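Local coordinates for protein ATP-dependent CLP protease, putative (Plasmodium falciparum, PDB 2F6I) that probably hydrolyses proteins to small peptides as the serine-protease domain of an ATP-dependent Clp protease, in a fourteen-subunit assembly, at residues C[62-67]-C[95-100]; C[101-106]-C[123-128]. One frame throughout, in Å; residues are numbered along the deposited sequence.

Contact 1 comes first along the chain, and its second segment, 95-100, runs directly into 101-106; strand 99-104 serves both contacts. Their centres lie 21 Å apart. Contact 1 is at the entry to that strand, where the end of helix 50-66 meets the loop that follows helix 82-94. Its centre lies about 17 Å from the centre of the chain, that of contact 2 about 9 Å. Contact 2 is buried and pairs the same strand with strand 123-125, its neighbour in the parallel five-stranded sheet. Together they tie the end of helix 50-66 to the loop entering strand 99-104, and that strand to its neighbour, within the ClpP-type protease domain that builds the fourteen-subunit assembly.

Contact 1: residues C[62-67]-C[95-100]; sequences YLDNIN and IKSDIQ
Asp64, near the C-terminal end of helix 50-66, presents its carboxylate to residues 95-97 of the loop 95-98, which leads from helix 82-94 into strand 99-104. The site lies where two successive beta-alpha-beta units of the ClpP domain adjoin: helix 50-66 is the connection from strand 41-44 to strand 71-77, and helix 82-94 that from 71-77 to 99-104.

Hydrogen bonds carry most of the contact. Two consecutive backbone amides are taken up by one carboxylate. Ser97 N reaches Asp64 OD1 at 2.8 Å with an N-H...O angle of 164°, on the syn side but 29° out of the carboxylate plane. Lys96 N reaches Asp64 OD2 at 3.1 Å, from above that plane. The hydroxyl adds a third bond: Ser97 OG donates to the anti lone pair of Asp64 OD1, 2.7 Å away. Three bonds spread over both oxygens should limit rotation of the carboxylate. Ser97 OG also accepts from Arg40 NH1, so a cationic group stands in the second shell and probably helps stabilise the negative charge of Asp64. Ile95 O forms a weak hydrogen bond with Lys204 of a neighbouring subunit.

Van der Waals contact is limited. With its CG anti to the backbone N (chi1 -162°), Asp64 crosses Ile95 obliquely, and its CG lies 3.3 Å from Ile95 CB while its CB is 3.8 Å from Ile95 CG2. Lys96 contributes through the root of its side chain: its CB is 3.8 Å from Asp64 OD1, whereas its NZ stays 6.2 Å from Asp64 OD2.

Contact 2: residues C[101-106]-C[123-128]; sequences TISFGL and RKSLPN
Phe104 and Leu126 run alongside each other in the same direction, with Leu126 CD1 3.4 Å from Phe104 CB and approaching the ring obliquely. Ile57 of a different neighbouring subunit from the one at contact 1 also packs on Phe104. Ser103 and Ser125 form a beta bridge and project from one face of the sheet, their OG atoms 3.0 Å apart. A chi1 of 168° sets Ser125 OG beside its own carbonyl carbon, toward the next residue, where it donates to Leu126 O at 3.0 Å. Thr101 and Arg123 share that face: Thr101 OG1 is 3.7 Å from Arg123 CG, but bonds to Leu115 O, while the guanidinium reaches Ala116 O and forms a salt bridge with Asp198. Ile102 and Lys124 point to the other face, where the lysine chain runs out extended.

Three backbone hydrogen bonds fix the pairing. Lys124 N to Thr101 O is 2.7 Å (N-H...O angle 176°); Ser103 N to Lys124 O is 3.0 Å; Leu126 N to Ser103 O is 2.9 Å. The strand segments run 18° from parallel. Beyond Phe104 the chain turns a corner at Gly105. Such parallel pairing, linked through short strand 106-107 of the second sheet and helix 109-116, belongs to the central sheet of the ClpP fold of peptidase family S14.

Contact 1: residues C[62-67]-C[95-100]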
loop_
_atom_site.group_PDB
_atom_site.type_symbol
_atom_site.label_atom_id
_atom_site.label_comp_id
_atom_site.label_asym_id
_atom_site.label_seq_id
_atom_site.Cartn_x
_atom_site.Cartn_y
_atom_site.Cartn_z
ATOM N N TYR C 62 -6.792 40.658 13.530
ATOM C CA TYR C 62 -8.214 40.924 13.695
ATOM C C TYR C 62 -8.497 41.568 15.042
ATOM O O TYR C 62 -9.157 42.602 15.113
ATOM C CB TYR C 62 -9.029 39.634 13.562
ATOM C CG TYR C 62 -10.503 39.824 13.860
ATOM C CD1 TYR C 62 -10.992 39.715 15.163
ATOM C CD2 TYR C 62 -11.403 40.151 12.847
ATOM C CE1 TYR C 62 -12.338 39.927 15.448
ATOM C CE2 TYR C 62 -12.750 40.367 13.123
ATOM C CZ TYR C 62 -13.211 40.253 14.425
ATOM O OH TYR C 62 -14.542 40.469 14.705
ATOM N N LEU C 63 -8.002 40.951 16.108
ATOM C CA LEU C 63 -8.213 41.479 17.448
ATOM C C LEU C 63 -7.671 42.899 17.571
ATOM O O LEU C 63 -8.385 43.809 17.985
ATOM C CB LEU C 63 -7.546 40.577 18.493
ATOM C CG LEU C 63 -8.154 39.186 18.707
ATOM C CD1 LEU C 63 -7.328 38.413 19.727
ATOM C CD2 LEU C 63 -9.591 39.322 19.181
ATOM N N ASP C 64 -6.411 43.094 17.195
ATOM C CA ASP C 64 -5.801 44.413 17.289
ATOM C C ASP C 64 -6.597 45.451 16.506
ATOM O O ASP C 64 -6.481 46.647 16.757
ATOM C CB ASP C 64 -4.361 44.376 16.779
ATOM C CG ASP C 64 -3.549 45.569 17.251
ATOM O OD1 ASP C 64 -3.469 45.774 18.481
ATOM O OD2 ASP C 64 -2.993 46.297 16.400
ATOM N N ASN C 65 -7.410 44.988 15.562
ATOM C CA ASN C 65 -8.220 45.886 14.753
ATOM C C ASN C 65 -9.451 46.359 15.528
ATOM O O ASN C 65 -9.948 47.461 15.300
ATOM C CB ASN C 65 -8.658 45.186 13.465
ATOM C CG ASN C 65 -9.258 46.147 12.453
ATOM O OD1 ASN C 65 -10.199 46.879 12.758
ATOM N ND2 ASN C 65 -8.714 46.145 11.239
ATOM N N ILE C 66 -9.938 45.520 16.440
ATOM C CA ILE C 66 -11.104 45.857 17.252
ATOM C C ILE C 66 -10.715 46.971 18.217
ATOM O O ILE C 66 -11.260 48.072 18.167
ATOM C CB ILE C 66 -11.588 44.635 18.066
ATOM C CG1 ILE C 66 -11.890 43.464 17.125
ATOM C CG2 ILE C 66 -12.819 45.004 18.880
ATOM C CD1 ILE C 66 -12.950 43.760 16.080
ATOM N N ASN C 67 -9.771 46.667 19.099
ATOM C CA ASN C 67 -9.258 47.629 20.066
ATOM C C ASN C 67 -7.815 47.240 20.358
ATOM O O ASN C 67 -7.272 46.345 19.714
ATOM C CB ASN C 67 -10.082 47.613 21.355
ATOM C CG ASN C 67 -10.130 46.246 21.998
ATOM O OD1 ASN C 67 -11.111 45.516 21.855
ATOM N ND2 ASN C 67 -9.066 45.886 22.704
ATOM N N ILE C 95 1.529 44.567 16.105
ATOM C CA ILE C 95 0.279 45.060 16.663
ATOM C C ILE C 95 0.496 45.937 17.894
ATOM O O ILE C 95 1.507 45.823 18.585
ATOM C CB ILE C 95 -0.669 43.892 17.030
ATOM C CG1 ILE C 95 -0.043 43.022 18.119
ATOM C CG2 ILE C 95 -0.949 43.052 15.795
ATOM C CD1 ILE C 95 -0.954 41.925 18.625
ATOM N N LYS C 96 -0.464 46.817 18.154
ATOM C CA LYS C 96 -0.397 47.723 19.294
ATOM C C LYS C 96 -0.687 47.004 20.606
ATOM O O LYS C 96 -0.023 47.249 21.614
ATOM C CB LYS C 96 -1.387 48.878 19.105
ATOM C CG LYS C 96 -0.806 50.087 18.377
ATOM C CD LYS C 96 -0.136 49.702 17.067
ATOM C CE LYS C 96 0.595 50.887 16.448
ATOM N NZ LYS C 96 1.360 50.492 15.231
ATOM N N SER C 97 -1.678 46.116 20.584
ATOM C CA SER C 97 -2.065 45.362 21.771
ATOM C C SER C 97 -0.885 44.629 22.395
ATOM O O SER C 97 -0.025 44.094 21.696
ATOM C CB SER C 97 -3.146 44.338 21.426
ATOM O OG SER C 97 -4.320 44.960 20.947
ATOM N N ASP C 98 -0.847 44.614 23.721
ATOM C CA ASP C 98 0.207 43.913 24.431
ATOM C C ASP C 98 -0.243 42.466 24.559
ATOM O O ASP C 98 -1.439 42.180 24.619
ATOM C CB ASP C 98 0.428 44.532 25.807
ATOM C CG ASP C 98 1.268 45.794 25.748
ATOM O OD1 ASP C 98 0.932 46.698 24.954
ATOM O OD2 ASP C 98 2.266 45.888 26.493
ATOM N N ILE C 99 0.717 41.553 24.599
ATOM C CA ILE C 99 0.399 40.140 24.685
ATOM C C ILE C 99 0.947 39.457 25.924
ATOM O O ILE C 99 2.158 39.429 26.135
ATOM C CB ILE C 99 0.945 39.390 23.452
ATOM C CG1 ILE C 99 0.275 39.925 22.185
ATOM C CG2 ILE C 99 0.724 37.890 23.607
ATOM C CD1 ILE C 99 0.745 39.262 20.911
ATOM N N GLN C 100 0.064 38.908 26.750
ATOM C CA GLN C 100 0.534 38.181 27.916
ATOM C C GLN C 100 0.489 36.703 27.559
ATOM O O GLN C 100 -0.516 36.199 27.065
ATOM C CB GLN C 100 -0.306 38.483 29.160
ATOM C CG GLN C 100 -1.797 38.388 29.011
ATOM C CD GLN C 100 -2.503 38.708 30.318
ATOM O OE1 GLN C 100 -2.556 37.877 31.227
ATOM N NE2 GLN C 100 -3.028 39.926 30.428
#

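Contact 2: residues C[101-106]-C[123-128]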
loop_
_atom_site.group_PDB
_atom_site.type_symbol
_atom_site.label_atom_id
_atom_site.label_comp_id
_atom_site.label_asym_id
_atom_site.label_seq_id
_atom_site.Cartn_x
_atom_site.Cartn_y
_atom_site.Cartn_z
ATOM N N THR C 101 1.606 36.023 27.791
ATOM C CA THR C 101 1.735 34.613 27.465
ATOM C C THR C 101 1.681 33.692 28.676
ATOM O O THR C 101 2.301 33.959 29.705
ATOM C CB THR C 101 3.062 34.358 26.727
ATOM O OG1 THR C 101 4.149 34.833 27.530
ATOM C CG2 THR C 101 3.075 35.081 25.393
ATOM N N ILE C 102 0.932 32.603 28.542
ATOM C CA ILE C 102 0.804 31.617 29.604
ATOM C C ILE C 102 1.043 30.241 28.997
ATOM O O ILE C 102 0.337 29.818 28.079
ATOM C CB ILE C 102 -0.594 31.650 30.248
ATOM C CG1 ILE C 102 -0.856 33.040 30.835
ATOM C CG2 ILE C 102 -0.686 30.593 31.343
ATOM C CD1 ILE C 102 -2.189 33.171 31.553
ATOM N N SER C 103 2.050 29.544 29.506
ATOM C CA SER C 103 2.381 28.229 28.990
ATOM C C SER C 103 1.956 27.116 29.925
ATOM O O SER C 103 1.902 27.292 31.140
ATOM C CB SER C 103 3.887 28.117 28.769
ATOM O OG SER C 103 4.562 28.072 30.015
ATOM N N PHE C 104 1.639 25.971 29.338
ATOM C CA PHE C 104 1.278 24.789 30.099
ATOM C C PHE C 104 1.536 23.573 29.223
ATOM O O PHE C 104 1.558 23.679 27.998
ATOM C CB PHE C 104 -0.182 24.833 30.583
ATOM C CG PHE C 104 -1.210 24.844 29.487
ATOM C CD1 PHE C 104 -1.893 26.016 29.172
ATOM C CD2 PHE C 104 -1.545 23.674 28.811
ATOM C CE1 PHE C 104 -2.900 26.023 28.205
ATOM C CE2 PHE C 104 -2.548 23.670 27.842
ATOM C CZ PHE C 104 -3.228 24.848 27.540
ATOM N N GLY C 105 1.766 22.429 29.854
ATOM C CA GLY C 105 2.031 21.218 29.101
ATOM C C GLY C 105 3.468 21.154 28.625
ATOM O O GLY C 105 4.378 20.867 29.400
ATOM N N LEU C 106 3.675 21.428 27.344
ATOM C CA LEU C 106 5.010 21.391 26.774
ATOM C C LEU C 106 5.202 22.542 25.804
ATOM O O LEU C 106 4.346 22.802 24.958
ATOM C CB LEU C 106 5.235 20.065 26.046
ATOM C CG LEU C 106 6.652 19.833 25.526
ATOM C CD1 LEU C 106 7.600 19.842 26.701
ATOM C CD2 LEU C 106 6.742 18.507 24.796
ATOM N N ARG C 123 4.531 37.272 31.494
ATOM C CA ARG C 123 4.855 35.979 30.907
ATOM C C ARG C 123 4.743 34.980 32.048
ATOM O O ARG C 123 5.500 35.043 33.016
ATOM C CB ARG C 123 6.274 35.988 30.343
ATOM C CG ARG C 123 6.500 37.046 29.272
ATOM C CD ARG C 123 7.960 37.088 28.858
ATOM N NE ARG C 123 8.828 37.283 30.016
ATOM C CZ ARG C 123 10.152 37.187 29.983
ATOM N NH1 ARG C 123 10.773 36.899 28.845
ATOM N NH2 ARG C 123 10.854 37.363 31.093
ATOM N N LYS C 124 3.784 34.067 31.938
ATOM C CA LYS C 124 3.565 33.087 32.990
ATOM C C LYS C 124 3.604 31.643 32.510
ATOM O O LYS C 124 3.698 31.363 31.314
ATOM C CB LYS C 124 2.225 33.356 33.675
ATOM C CG LYS C 124 2.081 34.769 34.211
ATOM C CD LYS C 124 0.743 34.961 34.912
ATOM C CE LYS C 124 0.603 36.372 35.457
ATOM N NZ LYS C 124 -0.675 36.559 36.202
ATOM N N SER C 125 3.523 30.728 33.468
ATOM C CA SER C 125 3.544 29.307 33.183
ATOM C C SER C 125 2.949 28.521 34.338
ATOM O O SER C 125 3.171 28.853 35.502
ATOM C CB SER C 125 4.982 28.840 32.942
ATOM O OG SER C 125 5.062 27.425 32.940
ATOM N N LEU C 126 2.171 27.493 34.014
ATOM C CA LEU C 126 1.590 26.648 35.040
ATOM C C LEU C 126 2.736 25.775 35.556
ATOM O O LEU C 126 3.714 25.545 34.844
ATOM C CB LEU C 126 0.453 25.803 34.455
ATOM C CG LEU C 126 -0.846 26.579 34.209
ATOM C CD1 LEU C 126 -1.837 25.713 33.468
ATOM C CD2 LEU C 126 -1.433 27.026 35.541
ATOM N N PRO C 127 2.624 25.276 36.798
ATOM C CA PRO C 127 3.607 24.433 37.491
ATOM C C PRO C 127 4.271 23.259 36.754
ATOM O O PRO C 127 5.498 23.145 36.748
ATOM C CB PRO C 127 2.836 23.953 38.724
ATOM C CG PRO C 127 1.883 25.050 38.982
ATOM C CD PRO C 127 1.391 25.378 37.597
ATOM N N ASN C 128 3.468 22.388 36.148
ATOM C CA ASN C 128 3.996 21.203 35.470
ATOM C C ASN C 128 4.500 21.348 34.039
ATOM O O ASN C 128 4.940 20.374 33.437
ATOM C CB ASN C 128 2.953 20.088 35.528
ATOM C CG ASN C 128 2.730 19.585 36.940
ATOM O OD1 ASN C 128 1.593 19.489 37.410
ATOM N ND2 ASN C 128 3.821 19.257 37.628
#